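Local coordinates for beta-galactoside alpha-2,6-sialyltransferase (Photobacterium sp., PDB 2Z4T), which probably transfers sialic acid from a CMP-linked donor onto galactosides such as lactose, forming an alpha-2,6 linkage, at residues 325-328 with 329-332; 344-347 with 348-352; 377-380 with 381-385. All coordinates share one frame; numbering follows the deposited sequence.

How the contacts relate
The three contacts come in series along the chain, all within the GT-B part of the enzyme, and each is a short-range arrangement on or at the start of a helix. Contact 1 starts helix 328-338, tying it to helix 126-141. Contact 2 lies in the last turns of helix 342-349, the next helix, and leads to a magnesium ion; their centres are about 23 Å apart. Contact 3 is in helix 371-386, the crossover between strands 356-360 and 399-403 of the six-stranded parallel sheet, where the Gln378 side chain comes within about 3 Å of Gly361 of the CMP site. Its centre is about 23 Å from that of contact 2 and about 37 Å from that of contact 1.

Contact 1 of 3, residues 325-328 with 329-332; sequences KFNS and KQQE
Asn327 and Gln330 trade hydrogen bonds in both directions, each side chain accepting the backbone N-H of the other, and the return bond is accepted by a neutral glutamine amide, where a glutamate is common in capping boxes. The box closes the start of helix 328-338. Asn327, the N-cap, offers OD1 to Gln330 N at 2.8 Å in an almost straight bond (178° at the hydrogen). Its CG sits between its own backbone N and carbonyl carbon (chi1 69°), which turns the short side chain toward the first turn, whose N-H groups have no preceding helical carbonyl to meet. Asparagine suits this place because its oxygen lies just far enough from the backbone to stand in for that carbonyl.

Gln330 reaches back with an extended chain, and its OE1 accepts Asn327 N at 2.9 Å, the donor lying in the carbonyl plane on a lone pair. The side chains cross at about a right angle, yet their amide planes are only 28° apart. Where they cross, Gln330 CG comes to 3.3 Å from Asn327 OD1.

Phe326 and Gln331 meet through methylene groups, Phe326 CB lying 3.5 Å from Gln331 CG. Gln330 CB approaches the Phe326 ring obliquely, and the buried ring continues onto Met133 and Ile136 of helix 126-141, so the bulky aromatic ties the helix start to its neighbour. Lys329, by contrast, leads away to a salt bridge with Glu163. Regular helical bonding takes over from here, with Gln331 N donating to Asn327 O at 2.9 Å and Glu332 N to Ser328 O at 3.2 Å.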
loop_
_atom_site.group_PDB
_atom_site.type_symbol
_atom_site.label_atom_id
_atom_site.label_comp_id
_atom_site.label_asym_id
_atom_site.label_seq_id
_atom_site.Cartn_x
_atom_site.Cartn_y
_atom_site.Cartn_z
ATOM N N LYS A 325 -1.623 -9.697 -11.456
ATOM C CA LYS A 325 -2.967 -9.455 -11.955
ATOM C C LYS A 325 -3.102 -8.137 -12.714
ATOM O O LYS A 325 -4.127 -7.903 -13.344
ATOM C CB LYS A 325 -4.014 -9.528 -10.837
ATOM C CG LYS A 325 -4.440 -10.955 -10.455
ATOM C CD LYS A 325 -5.454 -10.877 -9.313
ATOM C CE LYS A 325 -6.350 -12.128 -9.236
ATOM N NZ LYS A 325 -6.041 -13.031 -8.081
ATOM N N PHE A 326 -2.079 -7.285 -12.637
ATOM C CA PHE A 326 -2.024 -6.042 -13.396
ATOM C C PHE A 326 -1.860 -6.352 -14.884
ATOM O O PHE A 326 -1.159 -7.294 -15.243
ATOM C CB PHE A 326 -0.797 -5.204 -12.985
ATOM C CG PHE A 326 -0.923 -4.490 -11.662
ATOM C CD1 PHE A 326 -2.176 -4.144 -11.132
ATOM C CD2 PHE A 326 0.233 -4.120 -10.958
ATOM C CE1 PHE A 326 -2.265 -3.475 -9.901
ATOM C CE2 PHE A 326 0.145 -3.449 -9.734
ATOM C CZ PHE A 326 -1.103 -3.130 -9.202
ATOM N N ASN A 327 -2.464 -5.532 -15.746
ATOM C CA ASN A 327 -2.144 -5.573 -17.162
ATOM C C ASN A 327 -0.758 -4.947 -17.381
ATOM O O ASN A 327 -0.160 -4.403 -16.446
ATOM C CB ASN A 327 -3.233 -4.899 -18.006
ATOM C CG ASN A 327 -3.297 -3.397 -17.816
ATOM O OD1 ASN A 327 -2.274 -2.713 -17.696
ATOM N ND2 ASN A 327 -4.514 -2.866 -17.825
ATOM N N SER A 328 -0.231 -5.027 -18.593
ATOM C CA SER A 328 1.184 -4.687 -18.773
ATOM C C SER A 328 1.477 -3.187 -18.600
ATOM O O SER A 328 2.578 -2.823 -18.175
ATOM C CB SER A 328 1.715 -5.208 -20.098
ATOM O OG SER A 328 0.845 -4.788 -21.122
ATOM N N LYS A 329 0.503 -2.334 -18.911
ATOM C CA LYS A 329 0.668 -0.906 -18.697
ATOM C C LYS A 329 0.722 -0.608 -17.192
ATOM O O LYS A 329 1.586 0.160 -16.731
ATOM C CB LYS A 329 -0.462 -0.120 -19.355
ATOM C CG LYS A 329 -0.805 1.201 -18.672
ATOM C CD LYS A 329 0.242 2.252 -18.978
ATOM C CE LYS A 329 -0.060 3.540 -18.231
ATOM N NZ LYS A 329 1.166 4.383 -18.161
ATOM N N GLN A 330 -0.193 -1.225 -16.446
ATOM C CA GLN A 330 -0.202 -1.170 -14.982
ATOM C C GLN A 330 1.118 -1.680 -14.345
ATOM O O GLN A 330 1.668 -1.061 -13.428
ATOM C CB GLN A 330 -1.415 -1.954 -14.450
ATOM C CG GLN A 330 -2.776 -1.306 -14.779
ATOM C CD GLN A 330 -3.969 -2.157 -14.363
ATOM O OE1 GLN A 330 -3.984 -3.385 -14.552
ATOM N NE2 GLN A 330 -4.977 -1.509 -13.787
ATOM N N GLN A 331 1.633 -2.800 -14.832
ATOM C CA GLN A 331 2.906 -3.309 -14.326
ATOM C C GLN A 331 4.051 -2.301 -14.522
ATOM O O GLN A 331 4.878 -2.131 -13.623
ATOM C CB GLN A 331 3.266 -4.648 -14.968
ATOM C CG GLN A 331 2.286 -5.763 -14.644
ATOM C CD GLN A 331 2.834 -7.147 -15.017
ATOM O OE1 GLN A 331 2.318 -8.170 -14.554
ATOM N NE2 GLN A 331 3.894 -7.180 -15.826
ATOM N N GLU A 332 4.078 -1.622 -15.673
ATOM C CA GLU A 332 5.106 -0.618 -15.941
ATOM C C GLU A 332 4.943 0.598 -15.048
ATOM O O GLU A 332 5.919 1.133 -14.535
ATOM C CB GLU A 332 5.092 -0.174 -17.403
ATOM C CG GLU A 332 6.192 0.838 -17.782
ATOM C CD GLU A 332 5.849 1.618 -19.038
ATOM O OE1 GLU A 332 6.687 1.685 -19.958
ATOM O OE2 GLU A 332 4.722 2.149 -19.130
#

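Contact 2 of 3, residues 344-347 with 348-352; sequences KLQN and EYNSS. With MG (magnesium ion), chain K.
Leu345 lies over one face of the Tyr349 ring, a CH-pi contact one helical turn apart in the closing turns of helix 342-349. Leu345 CD2 does the touching: it stands 3.7 Å from the centroid of the Tyr349 ring, 24° off the normal and offset toward the rim. The ring atom nearest to Leu345 CD2 is Tyr349 CE1, at 3.4 Å. The second methyl, Leu345 CD1, reaches farther along the ring and lies 3.7 Å from Tyr349 OH. Tyr349 CG is anti to its own carbonyl carbon (chi1 -78°), which lays the ring back along the helix beside Leu345. A branched leucine suits the place, since its two methyls can spread along a flat ring. At the ring's edge, near its plane, comes Gln346 OE1. The tyrosine is further fixed by a hydrogen bond from its hydroxyl to Met439 O and by an edge-to-face pairing with Phe401 of strand 399-403.

On a neighbouring face of the helix, Lys344 and Glu348 cross obliquely in an i to i+4 salt bridge. The lysine bends at its last two torsions, bringing Lys344 NZ to Glu348 OE2 at 2.7 Å; it arrives on the syn side, 24° out of the carboxylate plane. The long, flexible lysine suits this position because it can curl over the turn to meet the acid. The other carboxylate oxygen, OE1, is hydrogen-bonded to a glycerol, probably from the crystallisation liquor.

Beneath these side chains, Tyr349 N donates to Leu345 O at 2.8 Å. The carbonyl of the same tyrosine points off the helix to a magnesium site that also includes Ser352, Leu354, Asn356 and Asp399. Carbonyls late in a helix carry partial negative charge that would favour a cation, and Tyr349 O binds the magnesium ion at 2.5 Å.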
loop_
_atom_site.group_PDB
_atom_site.type_symbol
_atom_site.label_atom_id
_atom_site.label_comp_id
_atom_site.label_asym_id
_atom_site.label_seq_id
_atom_site.Cartn_x
_atom_site.Cartn_y
_atom_site.Cartn_z
ATOM N N LYS A 344 17.718 -3.675 -15.674
ATOM C CA LYS A 344 19.042 -3.313 -15.184
ATOM C C LYS A 344 19.566 -4.346 -14.176
ATOM O O LYS A 344 20.725 -4.778 -14.278
ATOM C CB LYS A 344 19.035 -1.889 -14.605
ATOM C CG LYS A 344 20.210 -1.538 -13.684
ATOM C CD LYS A 344 20.420 -0.031 -13.639
ATOM C CE LYS A 344 20.945 0.461 -12.289
ATOM N NZ LYS A 344 22.064 -0.370 -11.715
ATOM N N LEU A 345 18.719 -4.750 -13.226
ATOM C CA LEU A 345 19.067 -5.840 -12.306
ATOM C C LEU A 345 19.287 -7.125 -13.084
ATOM O O LEU A 345 20.288 -7.813 -12.872
ATOM C CB LEU A 345 18.002 -6.073 -11.237
ATOM C CG LEU A 345 18.413 -6.476 -9.813
ATOM C CD1 LEU A 345 17.296 -7.249 -9.100
ATOM C CD2 LEU A 345 19.687 -7.249 -9.720
ATOM N N GLN A 346 18.371 -7.445 -13.997
ATOM C CA GLN A 346 18.562 -8.642 -14.818
ATOM C C GLN A 346 19.904 -8.625 -15.546
ATOM O O GLN A 346 20.614 -9.642 -15.548
ATOM C CB GLN A 346 17.389 -8.913 -15.772
ATOM C CG GLN A 346 17.448 -10.309 -16.445
ATOM C CD GLN A 346 17.410 -11.485 -15.449
ATOM O OE1 GLN A 346 18.372 -12.258 -15.336
ATOM N NE2 GLN A 346 16.300 -11.616 -14.729
ATOM N N ASN A 347 20.267 -7.475 -16.129
ATOM C CA ASN A 347 21.599 -7.323 -16.746
ATOM C C ASN A 347 22.681 -7.630 -15.732
ATOM O O ASN A 347 23.623 -8.355 -16.044
ATOM C CB ASN A 347 21.856 -5.916 -17.304
ATOM C CG ASN A 347 21.024 -5.596 -18.523
ATOM O OD1 ASN A 347 20.586 -6.492 -19.244
ATOM N ND2 ASN A 347 20.807 -4.305 -18.766
ATOM N N GLU A 348 22.558 -7.068 -14.531
ATOM C CA GLU A 348 23.582 -7.266 -13.501
ATOM C C GLU A 348 23.706 -8.714 -13.044
ATOM O O GLU A 348 24.821 -9.202 -12.867
ATOM C CB GLU A 348 23.377 -6.330 -12.328
ATOM C CG GLU A 348 23.781 -4.916 -12.655
ATOM C CD GLU A 348 23.008 -3.881 -11.852
ATOM O OE1 GLU A 348 21.983 -4.230 -11.197
ATOM O OE2 GLU A 348 23.443 -2.705 -11.886
ATOM N N TYR A 349 22.576 -9.405 -12.891
ATOM C CA TYR A 349 22.574 -10.848 -12.642
ATOM C C TYR A 349 23.341 -11.668 -13.703
ATOM O O TYR A 349 23.747 -12.798 -13.404
ATOM C CB TYR A 349 21.134 -11.401 -12.576
ATOM C CG TYR A 349 20.344 -11.167 -11.298
ATOM C CD1 TYR A 349 20.962 -10.740 -10.124
ATOM C CD2 TYR A 349 18.959 -11.397 -11.262
ATOM C CE1 TYR A 349 20.227 -10.528 -8.957
ATOM C CE2 TYR A 349 18.213 -11.191 -10.089
ATOM C CZ TYR A 349 18.857 -10.760 -8.945
ATOM O OH TYR A 349 18.159 -10.573 -7.781
ATOM N N ASN A 350 23.587 -11.092 -14.896
ATOM C CA ASN A 350 23.702 -11.884 -16.143
ATOM C C ASN A 350 24.915 -12.431 -16.907
ATOM O O ASN A 350 24.678 -13.415 -17.623
ATOM C CB ASN A 350 22.691 -11.422 -17.206
ATOM C CG ASN A 350 21.445 -12.301 -17.237
ATOM O OD1 ASN A 350 20.438 -11.964 -17.872
ATOM N ND2 ASN A 350 21.500 -13.425 -16.523
ATOM N N SER A 351 26.153 -11.926 -16.952
ATOM C CA SER A 351 26.849 -10.735 -16.481
ATOM C C SER A 351 28.098 -11.343 -15.842
ATOM O O SER A 351 29.219 -11.149 -16.321
ATOM C CB SER A 351 26.144 -9.871 -15.490
ATOM O OG SER A 351 27.089 -8.890 -15.114
ATOM N N SER A 352 27.877 -12.108 -14.775
ATOM C CA SER A 352 28.904 -12.964 -14.222
ATOM C C SER A 352 28.459 -14.436 -14.248
ATOM O O SER A 352 27.270 -14.742 -14.229
ATOM C CB SER A 352 29.279 -12.483 -12.822
ATOM O OG SER A 352 29.971 -13.466 -12.096
HETATM MG MG MG K . 25.725 -13.676 -12.208
#

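Contact 3 of 3, residues 377-380 with 381-385; sequences QQIN and VINNA
Asn380 O is gripped twice by Asn384, through the routine helical N-H at 3.0 Å and through side-chain ND2 at 2.9 Å. The two donors reach it from opposite faces of its carbonyl plane, ND2 standing well above that plane. The amide groups of the two asparagines are almost perpendicular, 86° apart. Asparagine suits position 384 because its short side chain can fold back onto the carbonyl one turn earlier. A water bridges Asn380 and Asn383, donating to Asn380 OD1 at 2.7 Å and accepting from Asn383 ND2 at 2.8 Å; Asn383 OD1 is hydrogen-bonded to Tyr419 OH.

The helix, 371-386, is the crossover of a beta-alpha-beta unit. Val381 packs on Phe359 and Phe462 of the sheet, and Ile382 lies between Phe359 and Ile415; their apolar bulk suits the buried face, although beta branching itself does nothing for a helix. Asn380 OD1 also takes Cys506 N, the ND2 atoms of Asn380 and Asn384 both meet Pro504 O, and Asn384 OD1 pairs with Ser390. Buried amides, able to donate and accept without charge, thus meet backbone groups of Pro504 and Cys506, pinning the chain beside the Cys506-Cys511 disulfide to this helix.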
loop_
_atom_site.group_PDB
_atom_site.type_symbol
_atom_site.label_atom_id
_atom_site.label_comp_id
_atom_site.label_asym_id
_atom_site.label_seq_id
_atom_site.Cartn_x
_atom_site.Cartn_y
_atom_site.Cartn_z
ATOM N N GLN A 377 28.133 -4.207 12.343
ATOM C CA GLN A 377 27.605 -5.563 12.508
ATOM C C GLN A 377 27.111 -6.232 11.205
ATOM O O GLN A 377 27.354 -7.430 10.977
ATOM C CB GLN A 377 26.512 -5.594 13.572
ATOM C CG GLN A 377 27.040 -5.393 15.004
ATOM C CD GLN A 377 28.252 -6.281 15.358
ATOM O OE1 GLN A 377 28.184 -7.508 15.275
ATOM N NE2 GLN A 377 29.371 -5.645 15.737
ATOM N N GLN A 378 26.417 -5.469 10.365
ATOM C CA GLN A 378 25.915 -6.018 9.123
ATOM C C GLN A 378 27.057 -6.337 8.145
ATOM O O GLN A 378 27.000 -7.331 7.411
ATOM C CB GLN A 378 24.846 -5.108 8.524
ATOM C CG GLN A 378 23.549 -5.105 9.355
ATOM C CD GLN A 378 22.495 -4.128 8.843
ATOM O OE1 GLN A 378 21.780 -4.415 7.875
ATOM N NE2 GLN A 378 22.383 -2.972 9.502
ATOM N N ILE A 379 28.091 -5.496 8.157
ATOM C CA ILE A 379 29.321 -5.771 7.439
ATOM C C ILE A 379 29.885 -7.113 7.922
ATOM O O ILE A 379 30.296 -7.965 7.123
ATOM C CB ILE A 379 30.336 -4.636 7.627
ATOM C CG1 ILE A 379 29.918 -3.424 6.769
ATOM C CG2 ILE A 379 31.766 -5.108 7.264
ATOM C CD1 ILE A 379 30.731 -2.139 7.004
ATOM N N ASN A 380 29.852 -7.327 9.230
ATOM C CA ASN A 380 30.322 -8.579 9.750
ATOM C C ASN A 380 29.445 -9.763 9.318
ATOM O O ASN A 380 29.963 -10.870 9.082
ATOM C CB ASN A 380 30.487 -8.529 11.267
ATOM C CG ASN A 380 31.247 -9.724 11.792
ATOM O OD1 ASN A 380 32.374 -9.963 11.387
ATOM N ND2 ASN A 380 30.629 -10.492 12.668
ATOM N N VAL A 381 28.138 -9.540 9.202
ATOM C CA VAL A 381 27.244 -10.603 8.745
ATOM C C VAL A 381 27.505 -10.935 7.275
ATOM O O VAL A 381 27.619 -12.114 6.926
ATOM C CB VAL A 381 25.766 -10.300 9.003
ATOM C CG1 VAL A 381 24.876 -11.400 8.424
ATOM C CG2 VAL A 381 25.533 -10.152 10.488
ATOM N N ILE A 382 27.626 -9.908 6.425
ATOM C CA ILE A 382 27.992 -10.122 5.018
ATOM C C ILE A 382 29.297 -10.938 4.952
ATOM O O ILE A 382 29.402 -11.902 4.190
ATOM C CB ILE A 382 28.100 -8.783 4.232
ATOM C CG1 ILE A 382 26.722 -8.114 4.133
ATOM C CG2 ILE A 382 28.670 -8.988 2.822
ATOM C CD1 ILE A 382 26.764 -6.664 3.840
ATOM N N ASN A 383 30.269 -10.569 5.779
ATOM C CA ASN A 383 31.567 -11.244 5.782
ATOM C C ASN A 383 31.478 -12.707 6.129
ATOM O O ASN A 383 32.145 -13.536 5.517
ATOM C CB ASN A 383 32.563 -10.527 6.686
ATOM C CG ASN A 383 33.046 -9.236 6.074
ATOM O OD1 ASN A 383 32.893 -9.028 4.869
ATOM N ND2 ASN A 383 33.615 -8.352 6.895
ATOM N N ASN A 384 30.612 -13.023 7.081
ATOM C CA ASN A 384 30.381 -14.411 7.444
ATOM C C ASN A 384 29.894 -15.257 6.264
ATOM O O ASN A 384 30.328 -16.400 6.089
ATOM C CB ASN A 384 29.417 -14.453 8.618
ATOM C CG ASN A 384 30.147 -14.487 9.940
ATOM O OD1 ASN A 384 30.608 -15.553 10.348
ATOM N ND2 ASN A 384 30.285 -13.320 10.610
ATOM N N ALA A 385 29.034 -14.661 5.437
ATOM C CA ALA A 385 28.472 -15.305 4.240
ATOM C C ALA A 385 29.463 -15.541 3.090
ATOM O O ALA A 385 29.362 -16.560 2.387
ATOM C CB ALA A 385 27.242 -14.519 3.729
HETATM O O HOH W 1 33.615 -8.170 9.738
#